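Local atomic coordinates of putative curved DNA-binding protein (Chaetomium thermophilum var. thermophilum DSM 1495, PDB entry 4IPA), a protein that is an Arx1 protein related to methionine aminopeptidases that probably acts in ribosome biogenesis and may bind DNA. Residues L26-T31 against D125-I130; P95-R100 against S305-E310; Q150-L155 against K205-N210; L155-A160 against V253-S258. One frame throughout, in Å; residues are numbered along the deposited sequence.

Contacts 1 and 4 belong to the two halves of the pita-bread fold of the M24 family, each pinning a helix to an antiparallel sheet; they lie on opposite sides of the chain's centre, their centres about 24 Å apart. Contacts 3 and 4 are neighbours on helix 148-167, centre to centre about 9 Å, and share L155. They also touch directly: N210 O lies 2.8 Å from S258 N, probably a hydrogen bond, and the Y207 hydroxyl packs on Y159. Contact 2 joins two loops near the N-terminal half, with its centre about 24 Å from that of contact 1; along the chain, contacts 3 and 4 are nested within the loop it closes.

Contact 1 (L26-T31 against D125-I130); sequences LTKYKT and DGYGTI
Y29 holds its ring beside its own backbone N, with CG anti to the carbonyl carbon (chi1 -86°), and this lays one ring face against Y127; Y127 has the same kind of first torsion, which turns its CD1 edge toward the Y29 hydroxyl. The pair joins helix 23-46 to the start of strand 127-136, part of the N-terminal helix-on-sheet layer of the pita-bread fold. CB of Y127 sits over the centre of the Y29 ring, 3.6 Å from its centroid, a CH-pi contact. The two rings meet obliquely, their planes at 53°, and CD1 of Y127 comes to 3.7 Å from Y29 CE2. At its edge, in plane, the Y29 ring meets a backbone carbonyl, with CE1 3.3 Å from G128 O. T129 turns its methyl CG2 to the helix backbone, while its hydroxyl bonds to S36 further along the same helix.

K28 runs as an extended chain past Y127, CD lying 4.0 Å from Y127 CD2, and its ammonium group reaches the hairpin turn that links strands 115-124 and 127-136. There D125 and G126 both adopt positive phi, and at the backbone angles of G126 a CB would crowd the carbonyl O of D125. D24, one turn back on the helix, forms a second salt bridge with the same ammonium group, which is thus paired with two carboxylates. From K28, NZ meets D125 OD2 at 3.1 Å on the anti side, 34° out of the carboxylate plane.

Contact 2 (P95-R100 against S305-E310); sequences PYTPLR and SLRQLE
S305 OG donates to T97 OG1 at 2.8 Å, joining the loop that follows strand 79-88 to an ST turn at the mouth of a short 3-10 segment, 306-308. The T97 hydroxyl, placed anti to its own backbone N (chi1 167°), is gripped three times: it accepts from S305 and from water 1, and donates to water 2 at 2.7 Å. Both waters accept from R307 NH1, and water 1 lies in plane at the guanidinium edge. Water 1 also donates to P98 O, so the arginine reaches the loop through water. Its aliphatic part packs directly, CB lying 3.6 Å from P98 O. Beside it, the methyl CD2 of L99 touches L306 CB at 3.9 Å and comes close to the R307 backbone.

Further out, a salt bridge from NH2 to D61 of helix 53-69 steadies the R307 guanidinium, and R100 is paired with E58 and D55 of that helix. S305 itself is set by its own turn, since its OG accepts from R307 N at 3.2 Å. Replacing S305 by an alanine would probably leave the R307 backbone N without this acceptor and take one of the three bonds from the T97 hydroxyl. The serine's backbone N points almost straight, at 178°, to Q308 OE1, 2.7 Å away and in the carbonyl plane of that amide.

Contact 3 (Q150-L155 against K205-N210); sequences QADLFL and KAYDCN
The Y207 ring has L155 CB over one face, 3.5 Å above the plane and displaced toward the rim, and D152 OD1 in plane at its edge. The methylene makes a CH-pi contact, lying 24° off the ring normal, and CD1 of the same leucine adds a touch 3.8 Å from Y207 CE1. The D152 carboxylate is turned 43° against the ring, its OD1 standing 3.8 Å from Y207 CD1. With CG anti to its carbonyl carbon (chi1 -72°), Y207 leans its ring along the helix, from D152 toward L155. The backbone joins in: D152 CB is 3.5 Å from Y207 O. Two residues on, C209 SG presses on the helix backbone at L153 CA, 3.6 Å away.

The acid is held from outside: T372 bonds its OD1, and R149 pairs with its OD2 while also bonding the carbonyls of Y207 and D208. An alanine in place of Y207 would probably open a gap against L155 and leave D152 OD1 without the ring edge beside it.

D208, at positive phi, is the C' residue of a Schellman motif that ends helix 193-205, with D208 N bonded to K205 O at 2.8 Å. The contact thus seats this helix end against helix 148-167, where Y207 also touches A156 and Y159, just before the chain enters strand 210-220 of the C-terminal sheet.

Contact 4 (L155-A160 against V253-S258); sequences LATYYA and VEVGCS
Apolar contacts carry most of this meeting, and small side chains make it. A156 CB lies 3.9 Å from C257 SG, and A160, one turn further along the helix, brings its CB to 4.4 Å from V255 CB. The same A160 methyl comes near C257 SG, so the sulfur touches two alanines a turn apart. T157 joins from the flank: its CG2, anti to the backbone N, lies 3.8 Å from V255 CG2, the two side chains running past each other in opposite senses.

This is helix 148-167 lying on strand 250-258, the middle strand of the five-stranded antiparallel sheet in the C-terminal half of the pita-bread fold. The helix and strand directions differ by 154°, nearly antiparallel, with the axes 7.6 Å apart at their closest. V255 and C257 alternate with G256, so both side chains face the helix, while a CB on G256 would point away from it. Strands 210-220 and 342-352 flank this strand; T157 also rests on C343 and L345 of the latter, and V255 on N161 and L164 of the helix.

Polar atoms meet carbon here. T157 OG1, which is hydrogen-bonded to L153 O one turn back, packs against C257 CB at 3.3 Å, so its polar demand is met within the helix while its nearest neighbours on the strand are C257 CB and SG. The carbonyl T157 O is likewise approached by a methyl, V255 CG2, at 3.6 Å, and V255 CG1 reaches A160 O at 4.1 Å.

Contact 1 (L26-T31 against D125-I130)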
# COMPACT_ATOMS: atom_id res chain seq x y z
N LEU A 26 17.71 -3.33 -8.77
CA LEU A 26 16.88 -2.23 -9.21
C LEU A 26 15.98 -2.69 -10.37
O LEU A 26 14.78 -2.41 -10.39
CB LEU A 26 17.77 -1.07 -9.61
CG LEU A 26 17.17 0.34 -9.58
CD1 LEU A 26 16.27 0.52 -8.36
CD2 LEU A 26 18.29 1.38 -9.61
N THR A 27 16.57 -3.42 -11.31
CA THR A 27 15.87 -3.89 -12.51
C THR A 27 14.78 -4.93 -12.20
O THR A 27 13.76 -4.98 -12.89
CB THR A 27 16.89 -4.47 -13.55
OG1 THR A 27 17.79 -3.43 -13.94
CG2 THR A 27 16.18 -5.00 -14.78
N LYS A 28 14.99 -5.74 -11.17
CA LYS A 28 13.99 -6.71 -10.75
C LYS A 28 12.81 -6.02 -10.06
O LYS A 28 11.66 -6.36 -10.33
CB LYS A 28 14.62 -7.78 -9.85
CG LYS A 28 15.49 -8.79 -10.62
CD LYS A 28 16.38 -9.63 -9.72
CE LYS A 28 17.14 -10.67 -10.56
NZ LYS A 28 18.22 -11.35 -9.78
N TYR A 29 13.10 -5.07 -9.18
CA TYR A 29 12.07 -4.20 -8.64
C TYR A 29 11.31 -3.54 -9.79
O TYR A 29 10.09 -3.52 -9.80
CB TYR A 29 12.67 -3.12 -7.76
CG TYR A 29 12.89 -3.53 -6.33
CD1 TYR A 29 11.82 -3.81 -5.50
CD2 TYR A 29 14.16 -3.60 -5.80
CE1 TYR A 29 12.01 -4.17 -4.20
CE2 TYR A 29 14.37 -3.96 -4.48
CZ TYR A 29 13.28 -4.25 -3.70
OH TYR A 29 13.46 -4.61 -2.40
N LYS A 30 12.05 -3.02 -10.77
CA LYS A 30 11.40 -2.33 -11.88
C LYS A 30 10.52 -3.25 -12.73
O LYS A 30 9.46 -2.84 -13.22
CB LYS A 30 12.43 -1.62 -12.77
CG LYS A 30 11.81 -0.91 -13.97
CD LYS A 30 11.18 0.42 -13.55
CE LYS A 30 10.39 1.05 -14.68
NZ LYS A 30 9.51 2.12 -14.16
N THR A 31 10.96 -4.49 -12.93
CA THR A 31 10.14 -5.44 -13.67
C THR A 31 8.84 -5.69 -12.91
O THR A 31 7.77 -5.76 -13.49
CB THR A 31 10.85 -6.79 -13.85
OG1 THR A 31 12.15 -6.59 -14.39
CG2 THR A 31 10.04 -7.66 -14.80
N ASP A 125 12.23 -12.49 -7.96
CA ASP A 125 13.40 -12.96 -7.22
C ASP A 125 13.45 -12.39 -5.81
O ASP A 125 14.53 -12.08 -5.30
CB ASP A 125 14.70 -12.68 -7.97
CG ASP A 125 15.91 -13.39 -7.34
OD1 ASP A 125 15.76 -14.52 -6.82
OD2 ASP A 125 17.03 -12.82 -7.37
N GLY A 126 12.28 -12.24 -5.20
CA GLY A 126 12.17 -11.79 -3.83
C GLY A 126 12.12 -10.28 -3.70
O GLY A 126 12.09 -9.76 -2.59
N TYR A 127 12.11 -9.58 -4.82
CA TYR A 127 12.02 -8.12 -4.80
C TYR A 127 10.63 -7.68 -5.26
O TYR A 127 10.28 -7.76 -6.45
CB TYR A 127 13.15 -7.47 -5.63
CG TYR A 127 14.52 -7.94 -5.16
CD1 TYR A 127 15.03 -7.53 -3.93
CD2 TYR A 127 15.28 -8.82 -5.91
CE1 TYR A 127 16.26 -7.95 -3.47
CE2 TYR A 127 16.53 -9.26 -5.46
CZ TYR A 127 17.01 -8.83 -4.25
OH TYR A 127 18.24 -9.26 -3.79
N GLY A 128 9.83 -7.21 -4.30
CA GLY A 128 8.45 -6.88 -4.56
C GLY A 128 8.12 -5.40 -4.63
O GLY A 128 8.77 -4.58 -3.96
N THR A 129 7.13 -5.07 -5.44
CA THR A 129 6.59 -3.72 -5.47
C THR A 129 5.11 -3.84 -5.15
O THR A 129 4.41 -4.62 -5.77
CB THR A 129 6.70 -3.10 -6.88
OG1 THR A 129 6.01 -3.94 -7.81
CG2 THR A 129 8.16 -2.97 -7.31
N ILE A 130 4.65 -3.07 -4.17
CA ILE A 130 3.23 -3.01 -3.86
C ILE A 130 2.72 -1.62 -4.25
O ILE A 130 3.40 -0.62 -4.01
CB ILE A 130 2.97 -3.31 -2.36
CG1 ILE A 130 3.55 -4.67 -1.99
CG2 ILE A 130 1.47 -3.28 -2.05
CD1 ILE A 130 3.37 -5.05 -0.52

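Contact 2 (P95-R100 against S305-E310)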
# COMPACT_ATOMS: atom_id res chain seq x y z
N PRO A 95 -6.89 -4.17 3.19
CA PRO A 95 -7.18 -4.52 1.79
C PRO A 95 -8.15 -5.69 1.73
O PRO A 95 -7.91 -6.70 2.38
CB PRO A 95 -5.80 -4.93 1.24
CG PRO A 95 -4.82 -4.24 2.12
CD PRO A 95 -5.45 -4.14 3.49
N TYR A 96 -9.22 -5.56 0.94
CA TYR A 96 -10.33 -6.50 0.92
C TYR A 96 -10.19 -7.53 -0.22
O TYR A 96 -9.95 -7.17 -1.37
CB TYR A 96 -11.64 -5.73 0.78
CG TYR A 96 -12.89 -6.55 1.01
CD1 TYR A 96 -13.05 -7.29 2.18
CD2 TYR A 96 -13.92 -6.56 0.08
CE1 TYR A 96 -14.20 -8.04 2.40
CE2 TYR A 96 -15.07 -7.30 0.29
CZ TYR A 96 -15.21 -8.03 1.46
OH TYR A 96 -16.36 -8.77 1.67
N THR A 97 -10.37 -8.81 0.11
CA THR A 97 -10.28 -9.88 -0.89
C THR A 97 -10.98 -11.15 -0.39
O THR A 97 -10.34 -12.10 0.05
CB THR A 97 -8.80 -10.17 -1.31
OG1 THR A 97 -8.72 -11.41 -2.03
CG2 THR A 97 -7.89 -10.25 -0.09
N PRO A 98 -12.32 -11.17 -0.48
CA PRO A 98 -13.16 -12.15 0.23
C PRO A 98 -13.19 -13.55 -0.39
O PRO A 98 -12.76 -13.75 -1.53
CB PRO A 98 -14.54 -11.51 0.18
CG PRO A 98 -14.55 -10.76 -1.10
CD PRO A 98 -13.13 -10.26 -1.31
N LEU A 99 -13.70 -14.52 0.36
CA LEU A 99 -13.88 -15.89 -0.15
C LEU A 99 -15.08 -16.01 -1.08
O LEU A 99 -16.10 -15.35 -0.88
CB LEU A 99 -14.03 -16.89 0.98
CG LEU A 99 -12.82 -17.02 1.91
CD1 LEU A 99 -13.03 -18.15 2.90
CD2 LEU A 99 -11.56 -17.25 1.09
N ARG A 100 -14.96 -16.86 -2.09
CA ARG A 100 -16.10 -17.15 -2.96
C ARG A 100 -17.21 -17.90 -2.21
O ARG A 100 -18.40 -17.68 -2.48
CB ARG A 100 -15.67 -17.93 -4.21
CG ARG A 100 -16.79 -18.09 -5.23
CD ARG A 100 -16.29 -18.41 -6.63
NE ARG A 100 -15.80 -17.23 -7.35
CZ ARG A 100 -16.57 -16.24 -7.80
NH1 ARG A 100 -17.88 -16.27 -7.59
NH2 ARG A 100 -16.03 -15.22 -8.44
N SER A 305 -4.08 -13.96 -0.35
CA SER A 305 -5.46 -14.08 0.08
C SER A 305 -5.81 -15.56 0.20
O SER A 305 -5.42 -16.35 -0.64
CB SER A 305 -6.39 -13.42 -0.95
OG SER A 305 -7.75 -13.64 -0.61
N LEU A 306 -6.57 -15.93 1.23
CA LEU A 306 -7.09 -17.29 1.32
C LEU A 306 -7.86 -17.72 0.06
O LEU A 306 -7.89 -18.90 -0.28
CB LEU A 306 -7.99 -17.45 2.54
CG LEU A 306 -7.40 -17.31 3.94
CD1 LEU A 306 -8.50 -17.63 4.97
CD2 LEU A 306 -6.20 -18.19 4.15
N ARG A 307 -8.52 -16.79 -0.61
CA ARG A 307 -9.24 -17.15 -1.82
C ARG A 307 -8.29 -17.64 -2.92
O ARG A 307 -8.73 -18.25 -3.89
CB ARG A 307 -10.08 -15.98 -2.36
CG ARG A 307 -11.12 -16.43 -3.38
CD ARG A 307 -11.10 -15.61 -4.68
NE ARG A 307 -9.88 -15.80 -5.47
CZ ARG A 307 -9.00 -14.83 -5.72
NH1 ARG A 307 -9.22 -13.61 -5.23
NH2 ARG A 307 -7.92 -15.07 -6.46
N GLN A 308 -6.99 -17.39 -2.77
CA GLN A 308 -6.05 -17.78 -3.80
C GLN A 308 -5.66 -19.24 -3.70
O GLN A 308 -5.15 -19.81 -4.66
CB GLN A 308 -4.78 -16.92 -3.74
CG GLN A 308 -4.93 -15.56 -4.38
CD GLN A 308 -3.73 -14.67 -4.10
OE1 GLN A 308 -3.42 -14.36 -2.95
NE2 GLN A 308 -3.02 -14.26 -5.17
N LEU A 309 -5.89 -19.83 -2.53
CA LEU A 309 -5.47 -21.21 -2.30
C LEU A 309 -6.30 -22.18 -3.13
O LEU A 309 -7.36 -21.80 -3.63
CB LEU A 309 -5.55 -21.56 -0.81
CG LEU A 309 -4.61 -20.75 0.07
CD1 LEU A 309 -4.65 -21.25 1.52
CD2 LEU A 309 -3.21 -20.82 -0.46
N GLU A 310 -5.83 -23.41 -3.28
CA GLU A 310 -6.50 -24.42 -4.11
C GLU A 310 -7.90 -24.78 -3.64
O GLU A 310 -8.78 -25.02 -4.46
CB GLU A 310 -5.66 -25.71 -4.18
CG GLU A 310 -4.34 -25.58 -4.93
CD GLU A 310 -3.54 -26.88 -4.93
OE1 GLU A 310 -4.14 -27.96 -4.73
OE2 GLU A 310 -2.30 -26.82 -5.11
O HOH W 1 -11.02 -12.34 -3.38
O HOH W 2 -7.21 -11.49 -4.28

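Contact 3 (Q150-L155 against K205-N210)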
# COMPACT_ATOMS: atom_id res chain seq x y z
N GLN A 150 -15.58 14.96 -0.78
CA GLN A 150 -14.86 13.89 -1.44
C GLN A 150 -13.61 14.42 -2.12
O GLN A 150 -12.56 13.76 -2.15
CB GLN A 150 -15.75 13.16 -2.44
CG GLN A 150 -15.02 12.05 -3.15
CD GLN A 150 -15.73 10.72 -3.04
OE1 GLN A 150 -15.89 10.17 -1.94
NE2 GLN A 150 -16.17 10.18 -4.19
N ALA A 151 -13.71 15.62 -2.67
CA ALA A 151 -12.55 16.29 -3.23
C ALA A 151 -11.53 16.59 -2.13
O ALA A 151 -10.32 16.44 -2.34
CB ALA A 151 -12.96 17.57 -3.97
N ASP A 152 -12.01 16.99 -0.95
CA ASP A 152 -11.12 17.27 0.17
C ASP A 152 -10.35 16.02 0.62
O ASP A 152 -9.16 16.09 0.90
CB ASP A 152 -11.90 17.82 1.36
CG ASP A 152 -12.47 19.21 1.10
OD1 ASP A 152 -11.90 19.95 0.26
OD2 ASP A 152 -13.49 19.56 1.74
N LEU A 153 -11.07 14.89 0.71
CA LEU A 153 -10.50 13.62 1.12
C LEU A 153 -9.35 13.20 0.19
O LEU A 153 -8.27 12.84 0.65
CB LEU A 153 -11.59 12.54 1.10
CG LEU A 153 -11.10 11.11 1.37
CD1 LEU A 153 -10.51 11.02 2.78
CD2 LEU A 153 -12.22 10.06 1.19
N PHE A 154 -9.59 13.27 -1.11
CA PHE A 154 -8.58 12.95 -2.10
C PHE A 154 -7.36 13.87 -2.05
O PHE A 154 -6.22 13.41 -2.11
CB PHE A 154 -9.18 12.99 -3.52
CG PHE A 154 -9.86 11.72 -3.92
CD1 PHE A 154 -11.13 11.42 -3.45
CD2 PHE A 154 -9.24 10.82 -4.77
CE1 PHE A 154 -11.77 10.26 -3.83
CE2 PHE A 154 -9.86 9.64 -5.14
CZ PHE A 154 -11.14 9.36 -4.67
N LEU A 155 -7.59 15.18 -1.98
CA LEU A 155 -6.49 16.14 -1.95
C LEU A 155 -5.64 16.01 -0.69
O LEU A 155 -4.42 16.17 -0.75
CB LEU A 155 -7.00 17.57 -2.10
CG LEU A 155 -7.45 17.89 -3.52
CD1 LEU A 155 -8.17 19.23 -3.56
CD2 LEU A 155 -6.25 17.89 -4.47
N LYS A 205 -5.59 18.23 7.99
CA LYS A 205 -6.43 19.22 8.65
C LYS A 205 -6.76 20.39 7.73
O LYS A 205 -7.83 20.98 7.83
CB LYS A 205 -5.74 19.72 9.92
CG LYS A 205 -6.60 20.63 10.76
CD LYS A 205 -5.79 21.41 11.78
CE LYS A 205 -6.48 21.42 13.14
NZ LYS A 205 -7.98 21.49 13.04
N ALA A 206 -5.87 20.73 6.80
CA ALA A 206 -6.17 21.84 5.89
C ALA A 206 -7.37 21.49 5.03
O ALA A 206 -8.00 22.35 4.42
CB ALA A 206 -4.96 22.16 5.01
N TYR A 207 -7.70 20.21 5.00
CA TYR A 207 -8.82 19.76 4.21
C TYR A 207 -9.90 19.19 5.13
O TYR A 207 -10.82 18.50 4.67
CB TYR A 207 -8.36 18.72 3.19
CG TYR A 207 -7.54 19.31 2.05
CD1 TYR A 207 -8.15 19.98 1.00
CD2 TYR A 207 -6.15 19.19 2.03
CE1 TYR A 207 -7.41 20.50 -0.04
CE2 TYR A 207 -5.40 19.73 1.00
CZ TYR A 207 -6.03 20.38 -0.03
OH TYR A 207 -5.29 20.92 -1.06
N ASP A 208 -9.79 19.49 6.42
CA ASP A 208 -10.70 18.93 7.42
C ASP A 208 -10.80 17.40 7.35
O ASP A 208 -11.85 16.80 7.62
CB ASP A 208 -12.09 19.59 7.33
CG ASP A 208 -12.06 21.08 7.69
OD1 ASP A 208 -11.08 21.52 8.32
OD2 ASP A 208 -13.01 21.80 7.35
N CYS A 209 -9.70 16.75 6.98
CA CYS A 209 -9.64 15.30 7.05
C CYS A 209 -8.66 14.86 8.13
O CYS A 209 -7.96 15.70 8.70
CB CYS A 209 -9.23 14.73 5.71
SG CYS A 209 -10.49 14.97 4.48
N ASN A 210 -8.62 13.57 8.41
CA ASN A 210 -7.66 13.06 9.38
C ASN A 210 -6.79 11.94 8.80
O ASN A 210 -7.25 11.14 7.97
CB ASN A 210 -8.38 12.59 10.64
CG ASN A 210 -8.88 13.73 11.48
OD1 ASN A 210 -8.08 14.45 12.08
ND2 ASN A 210 -10.20 13.90 11.55

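Contact 4 (L155-A160 against V253-S258)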
# COMPACT_ATOMS: atom_id res chain seq x y z
N LEU A 155 -7.59 15.18 -1.98
CA LEU A 155 -6.49 16.14 -1.95
C LEU A 155 -5.64 16.01 -0.69
O LEU A 155 -4.42 16.17 -0.75
CB LEU A 155 -7.00 17.57 -2.10
CG LEU A 155 -7.45 17.89 -3.52
CD1 LEU A 155 -8.17 19.23 -3.56
CD2 LEU A 155 -6.25 17.89 -4.47
N ALA A 156 -6.28 15.74 0.45
CA ALA A 156 -5.54 15.51 1.68
C ALA A 156 -4.59 14.33 1.49
O ALA A 156 -3.43 14.37 1.89
CB ALA A 156 -6.49 15.23 2.83
N THR A 157 -5.09 13.28 0.86
CA THR A 157 -4.30 12.07 0.70
C THR A 157 -3.16 12.32 -0.29
O THR A 157 -2.03 11.92 -0.05
CB THR A 157 -5.16 10.91 0.21
OG1 THR A 157 -6.32 10.78 1.05
CG2 THR A 157 -4.36 9.62 0.27
N TYR A 158 -3.48 13.00 -1.38
CA TYR A 158 -2.48 13.37 -2.37
C TYR A 158 -1.35 14.18 -1.73
O TYR A 158 -0.17 13.85 -1.90
CB TYR A 158 -3.14 14.17 -3.51
CG TYR A 158 -2.18 14.65 -4.58
CD1 TYR A 158 -1.52 15.87 -4.47
CD2 TYR A 158 -1.92 13.87 -5.70
CE1 TYR A 158 -0.66 16.31 -5.46
CE2 TYR A 158 -1.04 14.30 -6.69
CZ TYR A 158 -0.42 15.51 -6.56
OH TYR A 158 0.45 15.93 -7.55
N TYR A 159 -1.70 15.24 -1.01
CA TYR A 159 -0.66 16.11 -0.45
C TYR A 159 0.04 15.48 0.72
O TYR A 159 1.23 15.72 0.92
CB TYR A 159 -1.18 17.52 -0.13
CG TYR A 159 -1.32 18.34 -1.38
CD1 TYR A 159 -0.20 18.71 -2.11
CD2 TYR A 159 -2.57 18.71 -1.86
CE1 TYR A 159 -0.33 19.46 -3.28
CE2 TYR A 159 -2.71 19.46 -3.02
CZ TYR A 159 -1.58 19.83 -3.73
OH TYR A 159 -1.71 20.57 -4.90
N ALA A 160 -0.67 14.67 1.48
CA ALA A 160 -0.01 13.93 2.54
C ALA A 160 1.12 13.09 1.92
O ALA A 160 2.23 13.02 2.45
CB ALA A 160 -1.01 13.05 3.27
N VAL A 253 5.84 3.01 0.58
CA VAL A 253 5.38 4.20 1.27
C VAL A 253 3.87 4.35 1.17
O VAL A 253 3.31 4.45 0.06
CB VAL A 253 6.04 5.47 0.68
CG1 VAL A 253 5.49 6.72 1.40
CG2 VAL A 253 7.58 5.40 0.76
N GLU A 254 3.21 4.36 2.33
CA GLU A 254 1.75 4.46 2.40
C GLU A 254 1.26 5.67 3.17
O GLU A 254 1.80 6.01 4.24
CB GLU A 254 1.11 3.21 3.02
CG GLU A 254 -0.42 3.22 2.92
CD GLU A 254 -1.12 2.03 3.55
OE1 GLU A 254 -0.48 0.98 3.74
OE2 GLU A 254 -2.33 2.14 3.85
N VAL A 255 0.24 6.32 2.62
CA VAL A 255 -0.55 7.30 3.36
C VAL A 255 -2.03 6.98 3.26
O VAL A 255 -2.49 6.44 2.25
CB VAL A 255 -0.33 8.74 2.85
CG1 VAL A 255 1.12 9.16 3.04
CG2 VAL A 255 -0.77 8.87 1.38
N GLY A 256 -2.77 7.33 4.31
CA GLY A 256 -4.21 7.22 4.29
C GLY A 256 -4.93 8.35 5.02
O GLY A 256 -4.51 8.83 6.07
N CYS A 257 -6.05 8.78 4.45
CA CYS A 257 -6.85 9.81 5.08
C CYS A 257 -8.29 9.37 5.25
O CYS A 257 -8.74 8.40 4.62
CB CYS A 257 -6.78 11.11 4.29
SG CYS A 257 -5.20 11.93 4.45
N SER A 258 -9.00 10.07 6.11
CA SER A 258 -10.36 9.72 6.42
C SER A 258 -11.19 10.98 6.48
O SER A 258 -10.69 12.03 6.90
CB SER A 258 -10.40 8.99 7.77
OG SER A 258 -11.72 8.80 8.21